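Local coordinates for protein ATP-citrate lyase beta-subunit (Chlorobium limicola, PDB 6HXJ) that probably takes part, as one subunit of ATP-citrate lyase, in the ATP- and CoA-dependent cleavage of citrate to acetyl-CoA and oxaloacetate, at residues R136-E141 with T152-D157; D143-I148 with C178-D183. All blocks are in the same frame, centred on the assembly; numbering follows the deposited sequence.

Contact 1: residues R136-E141 with T152-D157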
ATOM      1  N   ARG A 136      45.601 -68.347  13.669  1.00120.84           N
ATOM      2  CA  ARG A 136      44.389 -68.560  14.445  1.00118.73           C
ATOM      3  C   ARG A 136      43.487 -67.369  14.186  1.00115.11           C
ATOM      4  O   ARG A 136      43.908 -66.210  14.281  1.00111.38           O
ATOM      5  CB  ARG A 136      44.693 -68.766  15.947  1.00121.05           C
ATOM      6  CG  ARG A 136      45.635 -69.943  16.242  1.00130.57           C
ATOM      7  CD  ARG A 136      45.098 -71.261  15.715  1.00135.68           C
ATOM      8  NE  ARG A 136      46.090 -72.330  15.787  1.00140.82           N
ATOM      9  CZ  ARG A 136      46.015 -73.461  15.093  1.00145.09           C
ATOM     10  NH1 ARG A 136      46.960 -74.386  15.219  1.00112.70           N
ATOM     11  NH2 ARG A 136      45.001 -73.673  14.261  1.00135.30           N
ATOM     12  N   ARG A 137      42.279 -67.663  13.754  1.00110.14           N
ATOM     13  CA  ARG A 137      41.336 -66.638  13.390  1.00106.70           C
ATOM     14  C   ARG A 137      40.060 -66.727  14.183  1.00109.14           C
ATOM     15  O   ARG A 137      39.547 -67.820  14.416  1.00110.77           O
ATOM     16  CB  ARG A 137      41.058 -66.640  11.872  1.00106.89           C
ATOM     17  CG  ARG A 137      40.781 -68.004  11.248  1.00123.88           C
ATOM     18  CD  ARG A 137      40.293 -67.875   9.819  1.00146.76           C
ATOM     19  NE  ARG A 137      41.387 -67.667   8.866  1.00165.45           N
ATOM     20  CZ  ARG A 137      41.250 -67.700   7.540  1.00181.52           C
ATOM     21  NH1 ARG A 137      40.061 -67.933   6.991  1.00167.07           N
ATOM     22  NH2 ARG A 137      42.301 -67.505   6.753  1.00168.42           N
ATOM     23  N   ILE A 138      39.552 -65.569  14.612  1.00102.02           N
ATOM     24  CA  ILE A 138      38.247 -65.486  15.270  1.00101.03           C
ATOM     25  C   ILE A 138      37.360 -64.518  14.508  1.00 98.73           C
ATOM     26  O   ILE A 138      37.861 -63.558  13.943  1.00 96.84           O
ATOM     27  CB  ILE A 138      38.219 -65.230  16.799  1.00105.56           C
ATOM     28  CG1 ILE A 138      38.765 -63.843  17.168  1.00104.00           C
ATOM     29  CG2 ILE A 138      38.878 -66.333  17.572  1.00110.03           C
ATOM     30  CD1 ILE A 138      37.749 -62.975  17.841  1.00110.50           C
ATOM     31  N   GLN A 139      36.051 -64.759  14.505  1.00 92.81           N
ATOM     32  CA  GLN A 139      35.096 -63.891  13.846  1.00 88.89           C
ATOM     33  C   GLN A 139      34.451 -62.969  14.876  1.00 93.05           C
ATOM     34  O   GLN A 139      33.841 -63.439  15.838  1.00 94.46           O
ATOM     35  CB  GLN A 139      34.057 -64.718  13.087  1.00 90.20           C
ATOM     36  CG  GLN A 139      32.786 -63.967  12.674  1.00 83.19           C
ATOM     37  CD  GLN A 139      33.009 -63.005  11.570  1.00 94.10           C
ATOM     38  OE1 GLN A 139      33.876 -63.188  10.726  1.00 93.36           O
ATOM     39  NE2 GLN A 139      32.219 -61.959  11.543  1.00 98.28           N
ATOM     40  N   ILE A 140      34.640 -61.658  14.695  1.00 88.16           N
ATOM     41  CA  ILE A 140      34.063 -60.635  15.554  1.00 87.71           C
ATOM     42  C   ILE A 140      32.736 -60.252  14.951  1.00 91.97           C
ATOM     43  O   ILE A 140      32.702 -59.633  13.889  1.00 90.71           O
ATOM     44  CB  ILE A 140      35.009 -59.421  15.756  1.00 89.18           C
ATOM     45  CG1 ILE A 140      36.290 -59.854  16.479  1.00 91.11           C
ATOM     46  CG2 ILE A 140      34.308 -58.294  16.529  1.00 89.26           C
ATOM     47  CD1 ILE A 140      37.442 -59.309  15.923  1.00 99.88           C
ATOM     48  N   GLU A 141      31.638 -60.648  15.597  1.00 92.01           N
ATOM     49  CA  GLU A 141      30.297 -60.286  15.141  1.00 92.17           C
ATOM     50  C   GLU A 141      30.095 -58.806  15.349  1.00 94.83           C
ATOM     51  O   GLU A 141      30.628 -58.244  16.313  1.00 94.26           O
ATOM     52  CB  GLU A 141      29.226 -61.100  15.851  1.00 97.11           C
ATOM     53  CG  GLU A 141      29.031 -62.477  15.229  1.00116.04           C
ATOM     54  CD  GLU A 141      28.661 -62.493  13.753  1.00144.88           C
ATOM     55  OE1 GLU A 141      27.596 -61.933  13.395  1.00151.77           O
ATOM     56  OE2 GLU A 141      29.441 -63.066  12.956  1.00128.96           O
ATOM     57  N   THR A 152      43.113 -62.668  24.837  1.00106.99           N
ATOM     58  CA  THR A 152      44.257 -63.317  25.478  1.00111.15           C
ATOM     59  C   THR A 152      44.219 -64.818  25.182  1.00117.50           C
ATOM     60  O   THR A 152      45.235 -65.369  24.783  1.00117.87           O
ATOM     61  CB  THR A 152      44.433 -62.974  26.969  1.00122.26           C
ATOM     62  OG1 THR A 152      43.659 -63.822  27.801  1.00127.42           O
ATOM     63  CG2 THR A 152      44.191 -61.519  27.298  1.00117.96           C
ATOM     64  N   GLU A 153      43.041 -65.456  25.296  1.00114.88           N
ATOM     65  CA  GLU A 153      42.863 -66.878  24.968  1.00116.35           C
ATOM     66  C   GLU A 153      43.184 -67.099  23.507  1.00117.87           C
ATOM     67  O   GLU A 153      43.834 -68.089  23.175  1.00119.26           O
ATOM     68  CB  GLU A 153      41.422 -67.330  25.269  1.00118.37           C
ATOM     69  CG  GLU A 153      41.011 -68.701  24.757  1.00126.52           C
ATOM     70  CD  GLU A 153      39.551 -68.780  24.354  1.00142.72           C
ATOM     71  OE1 GLU A 153      39.195 -68.221  23.290  1.00151.86           O
ATOM     72  OE2 GLU A 153      38.760 -69.394  25.109  1.00120.73           O
ATOM     73  N   LEU A 154      42.731 -66.182  22.633  1.00110.54           N
ATOM     74  CA  LEU A 154      43.017 -66.277  21.210  1.00107.30           C
ATOM     75  C   LEU A 154      44.528 -66.261  21.032  1.00111.58           C
ATOM     76  O   LEU A 154      45.058 -67.140  20.364  1.00111.74           O
ATOM     77  CB  LEU A 154      42.359 -65.181  20.368  1.00102.69           C
ATOM     78  CG  LEU A 154      42.734 -65.276  18.869  1.00104.47           C
ATOM     79  CD1 LEU A 154      42.297 -66.602  18.245  1.00105.45           C
ATOM     80  CD2 LEU A 154      42.286 -64.083  18.075  1.00103.71           C
ATOM     81  N   ALA A 155      45.216 -65.308  21.669  1.00107.88           N
ATOM     82  CA  ALA A 155      46.662 -65.244  21.640  1.00109.05           C
ATOM     83  C   ALA A 155      47.227 -66.572  22.156  1.00118.85           C
ATOM     84  O   ALA A 155      48.070 -67.168  21.494  1.00120.33           O
ATOM     85  CB  ALA A 155      47.141 -64.094  22.500  1.00110.11           C
ATOM     86  N   LYS A 156      46.705 -67.074  23.285  1.00118.11           N
ATOM     87  CA  LYS A 156      47.140 -68.335  23.881  1.00121.75           C
ATOM     88  C   LYS A 156      47.054 -69.521  22.924  1.00128.44           C
ATOM     89  O   LYS A 156      47.988 -70.316  22.867  1.00131.24           O
ATOM     90  CB  LYS A 156      46.386 -68.595  25.176  1.00124.94           C
ATOM     91  CG  LYS A 156      47.102 -67.948  26.358  1.00112.62           C
ATOM     92  CD  LYS A 156      46.493 -68.289  27.705  1.00112.91           C
ATOM     93  CE  LYS A 156      47.239 -67.611  28.835  1.00118.15           C
ATOM     94  NZ  LYS A 156      46.936 -68.226  30.165  1.00131.01           N
ATOM     95  N   ASP A 157      45.982 -69.599  22.134  1.00123.96           N
ATOM     96  CA  ASP A 157      45.774 -70.640  21.125  1.00124.95           C
ATOM     97  C   ASP A 157      46.868 -70.596  20.076  1.00126.83           C
ATOM     98  O   ASP A 157      47.249 -71.636  19.555  1.00127.92           O
ATOM     99  CB  ASP A 157      44.428 -70.426  20.412  1.00124.97           C
ATOM    100  CG  ASP A 157      43.171 -70.626  21.260  1.00145.55           C
ATOM    101  OD1 ASP A 157      43.211 -71.458  22.207  1.00152.30           O
ATOM    102  OD2 ASP A 157      42.110 -70.046  20.902  1.00149.14           O
TER
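I138 and L154 form the apolar centre of this contact, where the edge strand 136-141 meets helix 148-158. The two methyls of L154 meet the two branches of I138: L154 CD1 lies 3.5 Å from I138 CG2, while L154 CD2 lies 3.6 Å from I138 CG1. In L154, CG stands anti to the backbone N (chi1 177°), which carries both methyls down to the strand. Beta-branched isoleucine suits the extended chain, and leucine gives the helix a forked end that also reaches I120 on the neighbouring strand 115-121. With an alanine here both methyls are gone, and the surfaces of I138 and I120 that they touch are likely to be left without their apolar mate, opening a gap under the helix.

The remaining touches are looser and involve the aliphatic part of an arginine. R136 CB packs 4.0 Å from L154 CD1, and the arginine chain bends at chi2 (-58°) past the backbone of D157. No hydrogen bond results, since R136 NE stays 4.0 Å from D157 O. The opposite charges are farther apart still, with R136 NE 6.9 Å from D157 OD2. Strand and helix segments run nearly antiparallel, at 152°, and with no polar bond between them this meeting of sheet edge and helix rests on van der Waals packing.

Contact 2: residues D143-I148 with C178-D183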
ATOM      1  N   ASP A 143      29.274 -55.254  16.308  1.00 94.00           N
ATOM      2  CA  ASP A 143      28.933 -54.617  17.593  1.00 96.97           C
ATOM      3  C   ASP A 143      28.931 -55.591  18.799  1.00103.25           C
ATOM      4  O   ASP A 143      28.443 -55.232  19.875  1.00106.03           O
ATOM      5  CB  ASP A 143      27.593 -53.822  17.502  1.00100.03           C
ATOM      6  CG  ASP A 143      27.548 -52.740  16.433  1.00104.71           C
ATOM      7  OD1 ASP A 143      28.546 -51.991  16.300  1.00103.57           O
ATOM      8  OD2 ASP A 143      26.497 -52.614  15.756  1.00112.65           O
ATOM      9  N   GLU A 144      29.495 -56.789  18.627  1.00 98.93           N
ATOM     10  CA  GLU A 144      29.609 -57.812  19.664  1.00101.29           C
ATOM     11  C   GLU A 144      31.106 -58.117  19.832  1.00103.06           C
ATOM     12  O   GLU A 144      31.553 -59.257  19.645  1.00102.33           O
ATOM     13  CB  GLU A 144      28.800 -59.066  19.275  1.00103.96           C
ATOM     14  CG  GLU A 144      27.297 -58.859  19.170  1.00119.01           C
ATOM     15  CD  GLU A 144      26.561 -59.940  18.395  1.00151.84           C
ATOM     16  OE1 GLU A 144      26.433 -61.066  18.928  1.00149.90           O
ATOM     17  OE2 GLU A 144      26.107 -59.664  17.260  1.00150.22           O
ATOM     18  N   ASN A 145      31.876 -57.060  20.155  1.00 98.96           N
ATOM     19  CA  ASN A 145      33.339 -57.076  20.290  1.00 97.80           C
ATOM     20  C   ASN A 145      33.848 -57.927  21.475  1.00101.85           C
ATOM     21  O   ASN A 145      33.280 -57.839  22.568  1.00104.95           O
ATOM     22  CB  ASN A 145      33.886 -55.642  20.330  1.00 99.89           C
ATOM     23  CG  ASN A 145      33.646 -54.827  19.078  1.00116.33           C
ATOM     24  OD1 ASN A 145      33.068 -55.283  18.074  1.00106.07           O
ATOM     25  ND2 ASN A 145      34.091 -53.586  19.120  1.00108.89           N
ATOM     26  N   PRO A 146      34.879 -58.792  21.254  1.00 95.71           N
ATOM     27  CA  PRO A 146      35.344 -59.671  22.343  1.00 97.49           C
ATOM     28  C   PRO A 146      35.988 -58.930  23.496  1.00101.00           C
ATOM     29  O   PRO A 146      36.412 -57.785  23.348  1.00 97.69           O
ATOM     30  CB  PRO A 146      36.317 -60.643  21.657  1.00 98.13           C
ATOM     31  CG  PRO A 146      36.749 -59.968  20.414  1.00 99.91           C
ATOM     32  CD  PRO A 146      35.639 -59.020  20.006  1.00 94.07           C
ATOM     33  N   THR A 147      36.038 -59.586  24.652  1.00101.82           N
ATOM     34  CA  THR A 147      36.667 -59.028  25.852  1.00104.19           C
ATOM     35  C   THR A 147      38.163 -59.268  25.774  1.00107.43           C
ATOM     36  O   THR A 147      38.601 -60.082  24.955  1.00104.71           O
ATOM     37  CB  THR A 147      36.083 -59.628  27.134  1.00111.10           C
ATOM     38  OG1 THR A 147      36.477 -61.000  27.279  1.00112.21           O
ATOM     39  CG2 THR A 147      34.570 -59.481  27.222  1.00104.64           C
ATOM     40  N   ILE A 148      38.944 -58.589  26.629  1.00106.75           N
ATOM     41  CA  ILE A 148      40.397 -58.754  26.607  1.00106.97           C
ATOM     42  C   ILE A 148      40.794 -60.214  26.851  1.00112.41           C
ATOM     43  O   ILE A 148      41.622 -60.705  26.091  1.00111.38           O
ATOM     44  CB  ILE A 148      41.136 -57.744  27.506  1.00112.50           C
ATOM     45  CG1 ILE A 148      41.045 -56.336  26.864  1.00110.32           C
ATOM     46  CG2 ILE A 148      42.629 -58.125  27.702  1.00114.73           C
ATOM     47  CD1 ILE A 148      41.391 -55.204  27.742  1.00121.40           C
ATOM     48  N   CYS A 178      40.009 -49.522  16.965  1.00 88.07           N
ATOM     49  CA  CYS A 178      40.460 -48.721  15.849  1.00 87.56           C
ATOM     50  C   CYS A 178      39.658 -49.092  14.639  1.00 89.50           C
ATOM     51  O   CYS A 178      39.194 -48.197  13.956  1.00 91.08           O
ATOM     52  CB  CYS A 178      41.961 -48.893  15.607  1.00 89.60           C
ATOM     53  SG  CYS A 178      42.628 -47.962  14.188  1.00 93.70           S
ATOM     54  N   PHE A 179      39.423 -50.381  14.401  1.00 83.46           N
ATOM     55  CA  PHE A 179      38.672 -50.854  13.245  1.00 80.77           C
ATOM     56  C   PHE A 179      37.231 -50.408  13.340  1.00 87.58           C
ATOM     57  O   PHE A 179      36.700 -49.819  12.389  1.00 86.05           O
ATOM     58  CB  PHE A 179      38.776 -52.380  13.123  1.00 81.03           C
ATOM     59  CG  PHE A 179      38.155 -52.957  11.874  1.00 79.76           C
ATOM     60  CD1 PHE A 179      36.789 -53.198  11.802  1.00 81.86           C
ATOM     61  CD2 PHE A 179      38.944 -53.331  10.799  1.00 80.72           C
ATOM     62  CE1 PHE A 179      36.220 -53.768  10.660  1.00 81.75           C
ATOM     63  CE2 PHE A 179      38.379 -53.924   9.669  1.00 82.76           C
ATOM     64  CZ  PHE A 179      37.017 -54.129   9.600  1.00 80.28           C
ATOM     65  N   ASP A 180      36.608 -50.674  14.492  1.00 88.92           N
ATOM     66  CA  ASP A 180      35.217 -50.325  14.746  1.00 91.56           C
ATOM     67  C   ASP A 180      34.978 -48.817  14.544  1.00 96.37           C
ATOM     68  O   ASP A 180      34.130 -48.414  13.736  1.00 96.52           O
ATOM     69  CB  ASP A 180      34.826 -50.769  16.174  1.00 96.94           C
ATOM     70  CG  ASP A 180      33.376 -51.192  16.371  1.00123.35           C
ATOM     71  OD1 ASP A 180      32.755 -50.744  17.367  1.00128.69           O
ATOM     72  OD2 ASP A 180      32.904 -52.076  15.619  1.00133.48           O
ATOM     73  N   ASN A 181      35.809 -48.008  15.205  1.00 93.20           N
ATOM     74  CA  ASN A 181      35.705 -46.559  15.242  1.00 93.84           C
ATOM     75  C   ASN A 181      36.221 -45.798  14.015  1.00 94.30           C
ATOM     76  O   ASN A 181      35.827 -44.649  13.799  1.00 93.20           O
ATOM     77  CB  ASN A 181      36.363 -46.060  16.485  1.00 95.44           C
ATOM     78  CG  ASN A 181      35.464 -46.313  17.684  1.00107.16           C
ATOM     79  OD1 ASN A 181      34.560 -45.527  17.984  1.00106.56           O
ATOM     80  ND2 ASN A 181      35.635 -47.440  18.371  1.00 91.57           N
ATOM     81  N   GLU A 182      37.102 -46.398  13.225  1.00 88.70           N
ATOM     82  CA  GLU A 182      37.616 -45.684  12.064  1.00 87.70           C
ATOM     83  C   GLU A 182      36.955 -46.087  10.743  1.00 88.09           C
ATOM     84  O   GLU A 182      37.464 -45.723   9.682  1.00 88.52           O
ATOM     85  CB  GLU A 182      39.161 -45.786  11.949  1.00 88.93           C
ATOM     86  CG  GLU A 182      39.956 -45.061  13.024  1.00 94.06           C
ATOM     87  CD  GLU A 182      39.668 -43.591  13.263  1.00109.74           C
ATOM     88  OE1 GLU A 182      39.508 -42.827  12.283  1.00112.01           O
ATOM     89  OE2 GLU A 182      39.629 -43.199  14.448  1.00 96.92           O
ATOM     90  N   ASP A 183      35.851 -46.826  10.775  1.00 81.91           N
ATOM     91  CA  ASP A 183      35.198 -47.276   9.541  1.00 80.06           C
ATOM     92  C   ASP A 183      36.173 -48.028   8.591  1.00 80.70           C
ATOM     93  O   ASP A 183      36.123 -47.828   7.384  1.00 80.99           O
ATOM     94  CB  ASP A 183      34.490 -46.092   8.807  1.00 82.82           C
ATOM     95  CG  ASP A 183      33.031 -45.876   9.214  1.00 95.14           C
ATOM     96  OD1 ASP A 183      32.152 -46.693   8.780  1.00 94.08           O
ATOM     97  OD2 ASP A 183      32.747 -44.856   9.892  1.00 99.55           O
TER
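N145 and D180 reach for each other from opposite directions, one out of the loop that follows strand 136-141, the other from the last turn of helix 163-181. Their polar ends come near without bonding: N145 ND2 lies 3.6 Å from D180 OD1, and the amide and carboxylate planes are turned 73° apart. The N145 oxygen gains nothing from the approach, because N145 OD1 is 4.0 Å from D180 OD2 and both are acceptors. With CG anti to its carbonyl carbon (chi1 -63°), N145 points its amide toward the helix. Asparagine suits a place with both kinds of neighbour: its side chain packs on I140 and I176, and its amide end lies near an acid.

The segments belong to the ATP-grasp region, where the loop leads from the edge strand of an antiparallel sheet into helix 148-158, with T147 as its N-cap, and helix 163-181 then returns along the sheet and leads into strand 184-195.

Charge shapes the other half of the contact. D143 OD1 stands 4.4 Å from D180 OD2, a pairing of like charges that would by itself be unfavourable. A basic side chain on the chain of another protein forms a salt bridge with D143 OD1 and probably eases that repulsion. E144 likewise has a salt bridge to a basic side chain on the chain of another protein, so acidic residues suit these two exposed positions of the loop. On the helix, the backbone O of D180 accepts a hydrogen bond from a basic side chain on the chain of another protein.

Overall arrangement
Contact 1 and contact 2 lie about 14 Å apart between centres, within the same ATP-grasp region, and their segments alternate along the chain. Strand 136-141 runs into the loop after it, which leads through T147 into helix 148-158, so one continuous run of chain carries both segments of contact 1 and the first of contact 2, while the second lies on helix 163-181. They also touch directly, through P146 against I138 and I140. Contact 1 is partly buried and joins sheet to helix by hydrocarbon packing around one buried leucine. Contact 2 is a surface contact of loop and helix end, small and polar, where acidic side chains gather and the chain of another protein supplies basic partners.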